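Local coordinates for nucleocapsid (Crimean-congo hemorrhagic fever virus, PDB 4AKL), which probably binds single- and double-stranded RNA to package the viral genome, and probably also cuts double-stranded DNA without sequence specificity, with manganese as the likely cofactor, at residues H195-W200 and N214-D219; E203-K208 and D248-T253; A229-G234 and L281-K286; K252-L257 and N275-L280. One frame throughout, in Å; residues are numbered along the deposited sequence. Where two conformers were deposited one is given.

How the contacts relate
All four contacts lie in one helical region set well away from the centre of the chain. Contacts 1, 3 and 4 are buried; contact 2 is partly buried and carries a salt-bridge network at its outer side. Contacts 1 and 2 use helix 195-204, contacts 2 and 4 use helix 245-263, and contacts 3 and 4 use helix 270-292. Trp217 of contact 1 packs on Leu230 and Val231 of contact 3. Ala250 of contact 2 meets Val284 of contact 3. The chemistry changes from place to place: an aromatic cluster in contact 1, a methyl over a ring in contact 2, small side chains round a histidine in contact 3, and aliphatic packing in contact 4.

Contact 1: H195-W200 and N214-D219; sequences HEHVEW and NPPWGD. Unlike the reference sequence in segment 195-200: His195 (reference Arg).
Trp217 turns the edge of its indole toward the faces of His197 and Trp200, and the three side chains form an aromatic cluster. Helix 195-204 supplies His197 and Trp200, three residues apart. Trp217 comes from the loop that follows, inside a type I beta turn from Pro215 to Gly218. Both ring pairs are T-shaped. The plane of Trp217 stands at 73° to His197 and at 67° to Trp200. With one corner of that edge, CE3, Trp217 lies over the imidazole, 3.6 Å from His197 CD2. With another, CH2, it lies over the six-membered ring of Trp200, 3.7 Å from Trp200 CE3. Trp217 CG sits between the backbone N and the carbonyl carbon (chi1 60°), and this brings the indole back between the two helix residues.

The two prolines pack against the indoles. Pro216 CD comes in close to Trp200 CD1, at 3.3 Å. Pro215 CB lies over a face of each indole, off-centre in both cases, and is 4.3 Å from Trp200 CE2. On Trp200 it shares the face that Trp217 CH2 meets. Beyond the cluster, Trp217 packs on Leu230 and Val231 of helix 230-242, and the ring of Phe204 meets Trp200 nearly parallel.

Both indole N-H groups are used. A water in the ring plane accepts from Trp200 NE1 at 2.8 Å and donates to Asn214 O, linking helix and loop. Trp217 NE1 bonds within the loop to Asp219 O at 2.8 Å, approaching from above the carbonyl plane.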
# COMPACT_ATOMS: atom_id res chain seq x y z
N HIS A 195 -19.20 29.12 -3.81
CA HIS A 195 -19.97 28.38 -2.80
C HIS A 195 -21.46 28.20 -3.17
O HIS A 195 -22.06 27.16 -2.90
CB HIS A 195 -19.85 29.09 -1.45
CG HIS A 195 -20.15 28.22 -0.29
ND1 HIS A 195 -19.39 27.10 0.01
CD2 HIS A 195 -21.11 28.30 0.67
CE1 HIS A 195 -19.88 26.53 1.10
NE2 HIS A 195 -20.92 27.24 1.52
N GLU A 196 -22.03 29.24 -3.80
CA GLU A 196 -23.42 29.23 -4.33
C GLU A 196 -23.67 28.19 -5.46
O GLU A 196 -24.81 27.70 -5.61
CB GLU A 196 -23.82 30.65 -4.79
CG GLU A 196 -24.03 31.61 -3.58
CD GLU A 196 -23.66 33.08 -3.85
OE1 GLU A 196 -24.30 33.74 -4.72
OE2 GLU A 196 -22.74 33.58 -3.15
N HIS A 197 -22.62 27.87 -6.25
CA HIS A 197 -22.72 26.90 -7.37
C HIS A 197 -22.68 25.48 -6.83
O HIS A 197 -23.43 24.61 -7.28
CB HIS A 197 -21.62 27.14 -8.42
CG HIS A 197 -21.69 28.49 -9.06
ND1 HIS A 197 -20.66 29.02 -9.80
CD2 HIS A 197 -22.67 29.44 -9.05
CE1 HIS A 197 -21.00 30.22 -10.24
NE2 HIS A 197 -22.22 30.50 -9.79
N VAL A 198 -21.82 25.27 -5.86
CA VAL A 198 -21.78 24.02 -5.11
C VAL A 198 -23.17 23.72 -4.52
O VAL A 198 -23.67 22.61 -4.58
CB VAL A 198 -20.71 24.08 -3.98
CG1 VAL A 198 -20.73 22.83 -3.13
CG2 VAL A 198 -19.32 24.31 -4.57
N GLU A 199 -23.80 24.74 -3.95
CA GLU A 199 -25.11 24.58 -3.31
C GLU A 199 -26.23 24.29 -4.35
O GLU A 199 -27.20 23.60 -4.04
CB GLU A 199 -25.38 25.82 -2.41
CG GLU A 199 -26.69 25.85 -1.62
CD GLU A 199 -26.92 24.65 -0.72
OE1 GLU A 199 -26.01 24.30 0.10
OE2 GLU A 199 -28.01 24.05 -0.82
N TRP A 200 -26.07 24.80 -5.57
CA TRP A 200 -26.99 24.50 -6.67
C TRP A 200 -26.90 23.03 -7.05
O TRP A 200 -27.93 22.38 -7.31
CB TRP A 200 -26.67 25.34 -7.92
CG TRP A 200 -27.61 25.14 -9.11
CD1 TRP A 200 -28.69 25.90 -9.44
CD2 TRP A 200 -27.52 24.11 -10.13
NE1 TRP A 200 -29.28 25.42 -10.58
CE2 TRP A 200 -28.59 24.32 -11.02
CE3 TRP A 200 -26.66 23.04 -10.36
CZ2 TRP A 200 -28.82 23.51 -12.14
CZ3 TRP A 200 -26.89 22.21 -11.48
CH2 TRP A 200 -27.98 22.46 -12.35
N ASN A 214 -32.42 26.78 -15.90
CA ASN A 214 -31.88 28.13 -15.57
C ASN A 214 -30.93 28.23 -14.32
O ASN A 214 -31.32 28.77 -13.28
CB ASN A 214 -32.99 29.22 -15.52
CG ASN A 214 -33.97 29.06 -14.35
OD1 ASN A 214 -34.36 27.95 -14.00
ND2 ASN A 214 -34.39 30.20 -13.75
N PRO A 215 -29.67 27.74 -14.46
CA PRO A 215 -28.68 27.87 -13.43
C PRO A 215 -28.32 29.35 -13.19
O PRO A 215 -28.40 30.13 -14.12
CB PRO A 215 -27.46 27.15 -14.01
CG PRO A 215 -27.87 26.45 -15.13
CD PRO A 215 -29.13 27.03 -15.62
N PRO A 216 -27.89 29.71 -11.95
CA PRO A 216 -27.56 31.10 -11.55
C PRO A 216 -26.35 31.75 -12.26
O PRO A 216 -26.29 32.99 -12.34
CB PRO A 216 -27.27 30.97 -10.04
CG PRO A 216 -26.93 29.58 -9.83
CD PRO A 216 -27.70 28.77 -10.83
N TRP A 217 -25.41 30.91 -12.72
CA TRP A 217 -24.18 31.36 -13.42
C TRP A 217 -24.45 31.67 -14.90
O TRP A 217 -23.66 32.37 -15.55
CB TRP A 217 -23.05 30.31 -13.31
CG TRP A 217 -23.42 28.95 -13.93
CD1 TRP A 217 -23.47 28.63 -15.26
CD2 TRP A 217 -23.77 27.77 -13.22
NE1 TRP A 217 -23.85 27.31 -15.41
CE2 TRP A 217 -24.03 26.76 -14.17
CE3 TRP A 217 -23.90 27.46 -11.85
CZ2 TRP A 217 -24.42 25.46 -13.81
CZ3 TRP A 217 -24.28 26.15 -11.49
CH2 TRP A 217 -24.53 25.17 -12.47
N GLY A 218 -25.54 31.12 -15.41
CA GLY A 218 -25.93 31.32 -16.80
C GLY A 218 -26.14 30.01 -17.52
O GLY A 218 -26.76 29.08 -17.00
N ASP A 219 -25.60 29.90 -18.72
CA ASP A 219 -25.80 28.70 -19.52
C ASP A 219 -25.25 27.45 -18.82
O ASP A 219 -24.20 27.51 -18.15
CB ASP A 219 -25.15 28.84 -20.88
CG ASP A 219 -25.63 27.77 -21.84
OD1 ASP A 219 -26.86 27.76 -22.13
OD2 ASP A 219 -24.77 26.96 -22.27
O HOH W 1 -31.57 26.84 -11.22

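Contact 2: E203-K208 and D248-T253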
# COMPACT_ATOMS: atom_id res chain seq x y z
N GLU A 203 -28.61 20.72 -4.48
CA GLU A 203 -30.06 20.67 -4.72
C GLU A 203 -30.44 19.86 -6.00
O GLU A 203 -31.36 19.03 -5.97
CB GLU A 203 -30.64 22.07 -4.76
CG GLU A 203 -30.73 22.76 -3.37
CD GLU A 203 -31.85 22.19 -2.48
OE1 GLU A 203 -32.92 21.81 -3.01
OE2 GLU A 203 -31.66 22.12 -1.26
N PHE A 204 -29.71 20.11 -7.09
CA PHE A 204 -29.93 19.41 -8.37
C PHE A 204 -29.90 17.87 -8.19
O PHE A 204 -30.82 17.18 -8.62
CB PHE A 204 -28.87 19.84 -9.39
CG PHE A 204 -28.92 19.08 -10.68
CD1 PHE A 204 -29.88 19.38 -11.65
CD2 PHE A 204 -27.99 18.06 -10.94
CE1 PHE A 204 -29.93 18.68 -12.86
CE2 PHE A 204 -28.03 17.34 -12.16
CZ PHE A 204 -29.02 17.67 -13.12
N VAL A 205 -28.86 17.37 -7.51
CA VAL A 205 -28.69 15.93 -7.36
C VAL A 205 -29.70 15.25 -6.41
O VAL A 205 -29.65 14.02 -6.29
CB VAL A 205 -27.23 15.56 -6.95
CG1 VAL A 205 -26.23 16.22 -7.92
CG2 VAL A 205 -26.92 15.91 -5.44
N LYS A 206 -30.61 16.00 -5.76
CA LYS A 206 -31.74 15.36 -5.06
C LYS A 206 -32.84 14.82 -6.04
O LYS A 206 -33.80 14.19 -5.59
CB LYS A 206 -32.42 16.30 -4.03
CG LYS A 206 -31.67 16.52 -2.70
CD LYS A 206 -31.13 17.91 -2.60
CE LYS A 206 -30.66 18.30 -1.19
NZ LYS A 206 -31.69 19.13 -0.50
N GLY A 207 -32.68 15.05 -7.34
CA GLY A 207 -33.70 14.68 -8.35
C GLY A 207 -34.49 15.89 -8.89
O GLY A 207 -35.52 15.72 -9.57
N LYS A 208 -33.99 17.10 -8.61
CA LYS A 208 -34.62 18.36 -9.05
C LYS A 208 -34.06 18.82 -10.41
O LYS A 208 -33.45 19.89 -10.55
CB LYS A 208 -34.43 19.44 -7.96
CG LYS A 208 -35.12 19.08 -6.65
CD LYS A 208 -34.93 20.15 -5.57
CE LYS A 208 -35.45 19.64 -4.22
NZ LYS A 208 -35.14 20.60 -3.11
N ASP A 248 -23.12 9.34 -8.78
CA ASP A 248 -24.17 8.36 -8.99
C ASP A 248 -25.51 9.11 -9.02
O ASP A 248 -26.28 9.00 -9.97
CB ASP A 248 -24.20 7.27 -7.90
CG ASP A 248 -22.80 6.99 -7.22
OD1 ASP A 248 -21.92 7.89 -7.23
OD2 ASP A 248 -22.58 5.89 -6.67
N GLU A 249 -25.76 9.90 -7.98
CA GLU A 249 -27.00 10.67 -7.84
C GLU A 249 -27.21 11.67 -8.99
O GLU A 249 -28.37 11.91 -9.41
CB GLU A 249 -27.05 11.43 -6.50
CG GLU A 249 -26.81 10.63 -5.20
CD GLU A 249 -27.70 9.40 -5.08
OE1 GLU A 249 -28.94 9.55 -5.22
OE2 GLU A 249 -27.16 8.29 -4.85
N ALA A 250 -26.12 12.26 -9.50
CA ALA A 250 -26.21 13.22 -10.63
C ALA A 250 -26.63 12.51 -11.91
O ALA A 250 -27.44 13.05 -12.68
CB ALA A 250 -24.90 13.93 -10.84
N LYS A 251 -26.07 11.31 -12.13
CA LYS A 251 -26.40 10.48 -13.31
C LYS A 251 -27.88 10.09 -13.28
O LYS A 251 -28.57 10.25 -14.24
CB LYS A 251 -25.50 9.24 -13.38
CG LYS A 251 -25.74 8.33 -14.61
CD LYS A 251 -24.58 7.34 -14.81
CE LYS A 251 -24.91 6.24 -15.83
NZ LYS A 251 -25.81 5.20 -15.28
N LYS A 252 -28.35 9.58 -12.15
CA LYS A 252 -29.78 9.26 -11.94
C LYS A 252 -30.72 10.47 -12.22
O LYS A 252 -31.84 10.35 -12.78
CB LYS A 252 -29.93 8.85 -10.48
CG LYS A 252 -31.30 8.39 -10.03
CD LYS A 252 -31.23 7.97 -8.54
CE LYS A 252 -30.55 6.62 -8.37
NZ LYS A 252 -30.45 6.19 -6.92
N THR A 253 -30.27 11.64 -11.80
CA THR A 253 -31.04 12.86 -11.97
C THR A 253 -31.17 13.18 -13.44
O THR A 253 -32.23 13.54 -13.86
CB THR A 253 -30.42 14.03 -11.21
OG1 THR A 253 -30.67 13.83 -9.82
CG2 THR A 253 -31.03 15.38 -11.63
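Thr253 and Phe204 meet where helix 195-204 ends against the flank of helix 245-263. The first helix closes with a C-terminal glycine: Gly207 is the first residue to leave helical angles, and its phi is positive (105°).

The aromatic contact is a CH-pi interaction. Thr253 CG2 lies over the face of the Phe204 ring, 3.6 Å from its centroid and 22° off the normal. It is displaced toward the rim and comes closest to Phe204 CZ.

Apolar packing continues at Val205. Its CG1 touches Ala250 CB at 3.9 Å, and both residues also pack on Leu235 of helix 230-242. Glu249 adds its CB, 4.2 Å from Val205 CB, while the bent chain leads its carboxylate away.

The clear hydrogen bonds of this contact lie within the segments. Thr253 has OG1 anti to its carbonyl carbon (chi1 -73°). This turns the hydroxyl back to its own helix, where it donates to Glu249 O at 3.0 Å, and leaves CG2 for the ring. Thr253 N also donates to Glu249 O, from the opposite face of the carbonyl plane. The hydroxyl bond helps to fix the rotation of the side chain. Thr253 OG1 is 3.4 Å from Gly207 N.

The charges form a salt-bridge network centred on Glu203. Lys208 NZ meets Glu203 OE1 nearly along its C-O axis. Lys206 NZ comes to Glu203 OE2 from above the carboxylate plane, at 3.1 Å.

Contact 3: A229-G234 and L281-K286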
# COMPACT_ATOMS: atom_id res chain seq x y z
N ALA A 229 -16.20 23.39 -17.41
CA ALA A 229 -17.63 23.66 -17.10
C ALA A 229 -17.92 23.78 -15.61
O ALA A 229 -17.62 22.86 -14.82
CB ALA A 229 -18.51 22.58 -17.68
N LEU A 230 -18.51 24.89 -15.21
CA LEU A 230 -18.83 25.15 -13.81
C LEU A 230 -19.62 23.99 -13.17
O LEU A 230 -19.40 23.67 -11.98
CB LEU A 230 -19.59 26.47 -13.65
CG LEU A 230 -18.85 27.74 -14.09
CD1 LEU A 230 -19.87 28.95 -14.16
CD2 LEU A 230 -17.63 28.05 -13.19
N VAL A 231 -20.49 23.35 -13.95
CA VAL A 231 -21.19 22.13 -13.53
C VAL A 231 -20.23 21.03 -13.10
O VAL A 231 -20.44 20.41 -12.06
CB VAL A 231 -22.13 21.57 -14.66
CG1 VAL A 231 -22.54 20.11 -14.37
CG2 VAL A 231 -23.35 22.44 -14.81
N ALA A 232 -19.19 20.80 -13.90
CA ALA A 232 -18.16 19.77 -13.57
C ALA A 232 -17.40 20.13 -12.28
O ALA A 232 -17.39 19.36 -11.32
CB ALA A 232 -17.19 19.60 -14.72
N THR A 233 -16.77 21.31 -12.27
CA THR A 233 -16.01 21.79 -11.09
C THR A 233 -16.90 21.86 -9.86
O THR A 233 -16.46 21.53 -8.76
CB THR A 233 -15.27 23.16 -11.33
OG1 THR A 233 -16.19 24.16 -11.73
CG2 THR A 233 -14.23 23.02 -12.41
N GLY A 234 -18.16 22.27 -10.06
CA GLY A 234 -19.15 22.33 -8.99
C GLY A 234 -19.39 20.99 -8.35
O GLY A 234 -19.23 20.83 -7.13
N LEU A 281 -24.28 14.84 -19.24
CA LEU A 281 -23.46 13.61 -19.07
C LEU A 281 -21.96 13.85 -19.26
O LEU A 281 -21.16 13.25 -18.52
CB LEU A 281 -23.95 12.47 -19.97
CG LEU A 281 -25.37 11.98 -19.64
CD1 LEU A 281 -25.90 10.98 -20.68
CD2 LEU A 281 -25.41 11.38 -18.21
N LYS A 282 -21.58 14.70 -20.23
CA LYS A 282 -20.17 15.10 -20.40
C LYS A 282 -19.71 15.76 -19.10
O LYS A 282 -18.64 15.48 -18.60
CB LYS A 282 -19.94 16.10 -21.54
CG LYS A 282 -20.54 15.75 -22.89
CD LYS A 282 -20.02 14.46 -23.43
CE LYS A 282 -20.58 14.19 -24.83
NZ LYS A 282 -19.62 13.42 -25.67
N HIS A 283 -20.55 16.65 -18.56
CA HIS A 283 -20.17 17.35 -17.34
C HIS A 283 -20.07 16.42 -16.13
O HIS A 283 -19.18 16.61 -15.31
CB HIS A 283 -21.08 18.53 -17.05
CG HIS A 283 -21.18 19.51 -18.18
ND1 HIS A 283 -20.11 19.80 -19.01
CD2 HIS A 283 -22.22 20.26 -18.63
CE1 HIS A 283 -20.49 20.69 -19.91
NE2 HIS A 283 -21.77 20.99 -19.70
N VAL A 284 -20.95 15.41 -16.01
CA VAL A 284 -20.87 14.43 -14.88
C VAL A 284 -19.61 13.52 -14.96
O VAL A 284 -18.95 13.26 -13.93
CB VAL A 284 -22.16 13.58 -14.74
CG1 VAL A 284 -21.98 12.47 -13.66
CG2 VAL A 284 -23.32 14.48 -14.36
N ALA A 285 -19.29 13.06 -16.18
CA ALA A 285 -18.08 12.30 -16.43
C ALA A 285 -16.87 13.19 -16.13
O ALA A 285 -15.99 12.77 -15.41
CB ALA A 285 -18.03 11.77 -17.87
N LYS A 286 -16.86 14.43 -16.64
CA LYS A 286 -15.73 15.36 -16.41
C LYS A 286 -15.53 15.64 -14.90
O LYS A 286 -14.36 15.76 -14.42
CB LYS A 286 -15.90 16.64 -17.24
CG LYS A 286 -14.76 17.65 -17.20
CD LYS A 286 -13.43 17.12 -17.79
CE LYS A 286 -12.33 18.17 -17.63
NZ LYS A 286 -11.00 17.75 -18.09
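Ala232 and His283 bring the two backbones together, with their CA atoms 4.9 Å apart. The short helical segments 230-234 and 281-286 run in roughly the same direction. Their axes approach to 8.0 Å and cross at -35°. Ala229 stands at the N-cap position of helix 230-242, and its CB also points at the partner helix 270-292.

His283 is the central side chain of the contact. Its CG is anti to the carbonyl carbon, which brings the ring out toward the start of the other helix. Ala229 CB lies over one face of the imidazole, 3.8 Å from the centroid and 29° off the normal, as a CH-pi contact. Val231 packs nearer the backbone of the same residue: CG1 is 3.4 Å from His283 CB, and the two side chains cross at about a right angle.

Ala232 lies directly against the partner backbone, with CB 3.6 Å from His283 O. The same methyl meets Lys286 CG at 4.0 Å. A bend at chi2 (64°) then leads the ammonium end of Lys286 away.

The contact between the segments is apolar, although its main residue is a histidine. Small alanine side chains allow the close helix approach. The polar end of the ring looks to a third element, since His283 NE2 is hydrogen-bonded to Asn221 OD1. That bond and the methyl over the face together would restrict rotation of the imidazole.

Contact 4: K252-L257 and N275-L280; sequences KTVEAL and NMVTNL
The antiparallel hairpin of helices 245-263 and 270-292 is packed here by Val254 and Leu257 on one arm and Val277 and Leu280 on the other. The short segments run at 173° to each other, with axes 10.0 Å apart. The nearest CA pair is Val254 and Val277, at 6.6 Å.

Val254 presents both methyls to the facing helix. Its CG2 is 3.9 Å from Leu280 CB. Its CG1, anti to the backbone N, lies 4.0 Å from the same Leu280 CB and also approaches Val277 CG1. Val254 CG1 further meets Leu281, so the valine sits against two successive residues of helix 270-292.

The loop that joins these two helices carries the DEVD motif, Asp266 to Asp269, which has the form of a caspase-3 recognition sequence. The packing of Val254 and Leu257 therefore joins the arms on either side of that loop. Nearer to it, Val277 also touches Asn258 and Leu261 of helix 245-263.

Leu257 touches through a single branch. Its CG is anti to the backbone N (chi1 -179°), which carries the side chain toward the facing helix, and CD2 alone makes the contacts. It meets Leu280 CD1 at 3.8 Å, Val277 CG2 at 4.2 Å and Met276 CG at 4.3 Å. Leu257 and Leu280 cross at about a right angle. Tyr209 of a nearby loop also packs on Leu257, and Phe213 on Met276.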
# COMPACT_ATOMS: atom_id res chain seq x y z
N LYS A 252 -28.35 9.58 -12.15
CA LYS A 252 -29.78 9.26 -11.94
C LYS A 252 -30.72 10.47 -12.22
O LYS A 252 -31.84 10.35 -12.78
CB LYS A 252 -29.93 8.85 -10.48
CG LYS A 252 -31.30 8.39 -10.03
CD LYS A 252 -31.23 7.97 -8.54
CE LYS A 252 -30.55 6.62 -8.37
NZ LYS A 252 -30.45 6.19 -6.92
N THR A 253 -30.27 11.64 -11.80
CA THR A 253 -31.04 12.86 -11.97
C THR A 253 -31.17 13.18 -13.44
O THR A 253 -32.23 13.54 -13.86
CB THR A 253 -30.42 14.03 -11.21
OG1 THR A 253 -30.67 13.83 -9.82
CG2 THR A 253 -31.03 15.38 -11.63
N VAL A 254 -30.07 13.01 -14.19
CA VAL A 254 -30.03 13.28 -15.63
C VAL A 254 -30.89 12.27 -16.38
O VAL A 254 -31.55 12.65 -17.34
CB VAL A 254 -28.57 13.34 -16.21
CG1 VAL A 254 -28.58 13.63 -17.71
CG2 VAL A 254 -27.75 14.42 -15.51
N GLU A 255 -30.88 11.02 -15.94
CA GLU A 255 -31.73 9.98 -16.52
C GLU A 255 -33.18 10.30 -16.23
O GLU A 255 -34.05 10.05 -17.07
CB GLU A 255 -31.37 8.57 -15.96
CG GLU A 255 -29.97 8.02 -16.37
CD GLU A 255 -29.49 6.80 -15.53
OE1 GLU A 255 -30.24 6.30 -14.65
OE2 GLU A 255 -28.34 6.33 -15.75
N ALA A 256 -33.44 10.85 -15.04
CA ALA A 256 -34.79 11.29 -14.68
C ALA A 256 -35.25 12.39 -15.65
O ALA A 256 -36.40 12.37 -16.13
CB ALA A 256 -34.83 11.77 -13.24
N LEU A 257 -34.35 13.33 -15.95
CA LEU A 257 -34.63 14.42 -16.92
C LEU A 257 -34.98 13.86 -18.30
O LEU A 257 -35.92 14.32 -18.97
CB LEU A 257 -33.40 15.37 -17.07
CG LEU A 257 -33.54 16.56 -18.04
CD1 LEU A 257 -34.52 17.60 -17.44
CD2 LEU A 257 -32.21 17.24 -18.43
N ASN A 275 -29.49 17.51 -26.68
CA ASN A 275 -28.18 18.17 -26.43
C ASN A 275 -27.95 18.46 -24.94
O ASN A 275 -26.85 18.23 -24.42
CB ASN A 275 -28.00 19.46 -27.27
CG ASN A 275 -27.89 19.16 -28.81
OD1 ASN A 275 -27.58 18.05 -29.21
ND2 ASN A 275 -28.14 20.17 -29.64
N MET A 276 -28.98 18.92 -24.25
CA MET A 276 -28.86 19.17 -22.82
C MET A 276 -28.56 17.88 -22.06
O MET A 276 -27.69 17.88 -21.19
CB MET A 276 -30.12 19.82 -22.26
CG MET A 276 -29.99 20.11 -20.77
SD MET A 276 -31.26 21.21 -20.19
CE MET A 276 -30.76 22.79 -20.87
N VAL A 277 -29.27 16.78 -22.39
CA VAL A 277 -29.02 15.52 -21.73
C VAL A 277 -27.59 15.06 -22.02
O VAL A 277 -26.82 14.74 -21.08
CB VAL A 277 -30.00 14.38 -22.18
CG1 VAL A 277 -29.43 12.97 -21.84
CG2 VAL A 277 -31.40 14.58 -21.59
N THR A 278 -27.23 15.05 -23.31
CA THR A 278 -25.88 14.71 -23.74
C THR A 278 -24.86 15.53 -22.98
O THR A 278 -23.90 14.97 -22.45
CB THR A 278 -25.69 14.92 -25.28
OG1 THR A 278 -26.56 14.05 -25.98
CG2 THR A 278 -24.23 14.62 -25.72
N ASN A 279 -25.08 16.85 -22.91
CA ASN A 279 -24.11 17.77 -22.30
C ASN A 279 -23.95 17.64 -20.80
O ASN A 279 -22.83 17.77 -20.28
CB ASN A 279 -24.44 19.22 -22.66
CG ASN A 279 -24.04 19.56 -24.07
OD1 ASN A 279 -23.18 18.90 -24.67
ND2 ASN A 279 -24.64 20.61 -24.59
N LEU A 280 -25.05 17.38 -20.10
CA LEU A 280 -25.00 17.12 -18.66
C LEU A 280 -24.15 15.88 -18.39
O LEU A 280 -23.38 15.87 -17.41
CB LEU A 280 -26.40 16.98 -18.06
CG LEU A 280 -27.08 18.33 -17.73
CD1 LEU A 280 -28.62 18.23 -17.59
CD2 LEU A 280 -26.42 18.90 -16.44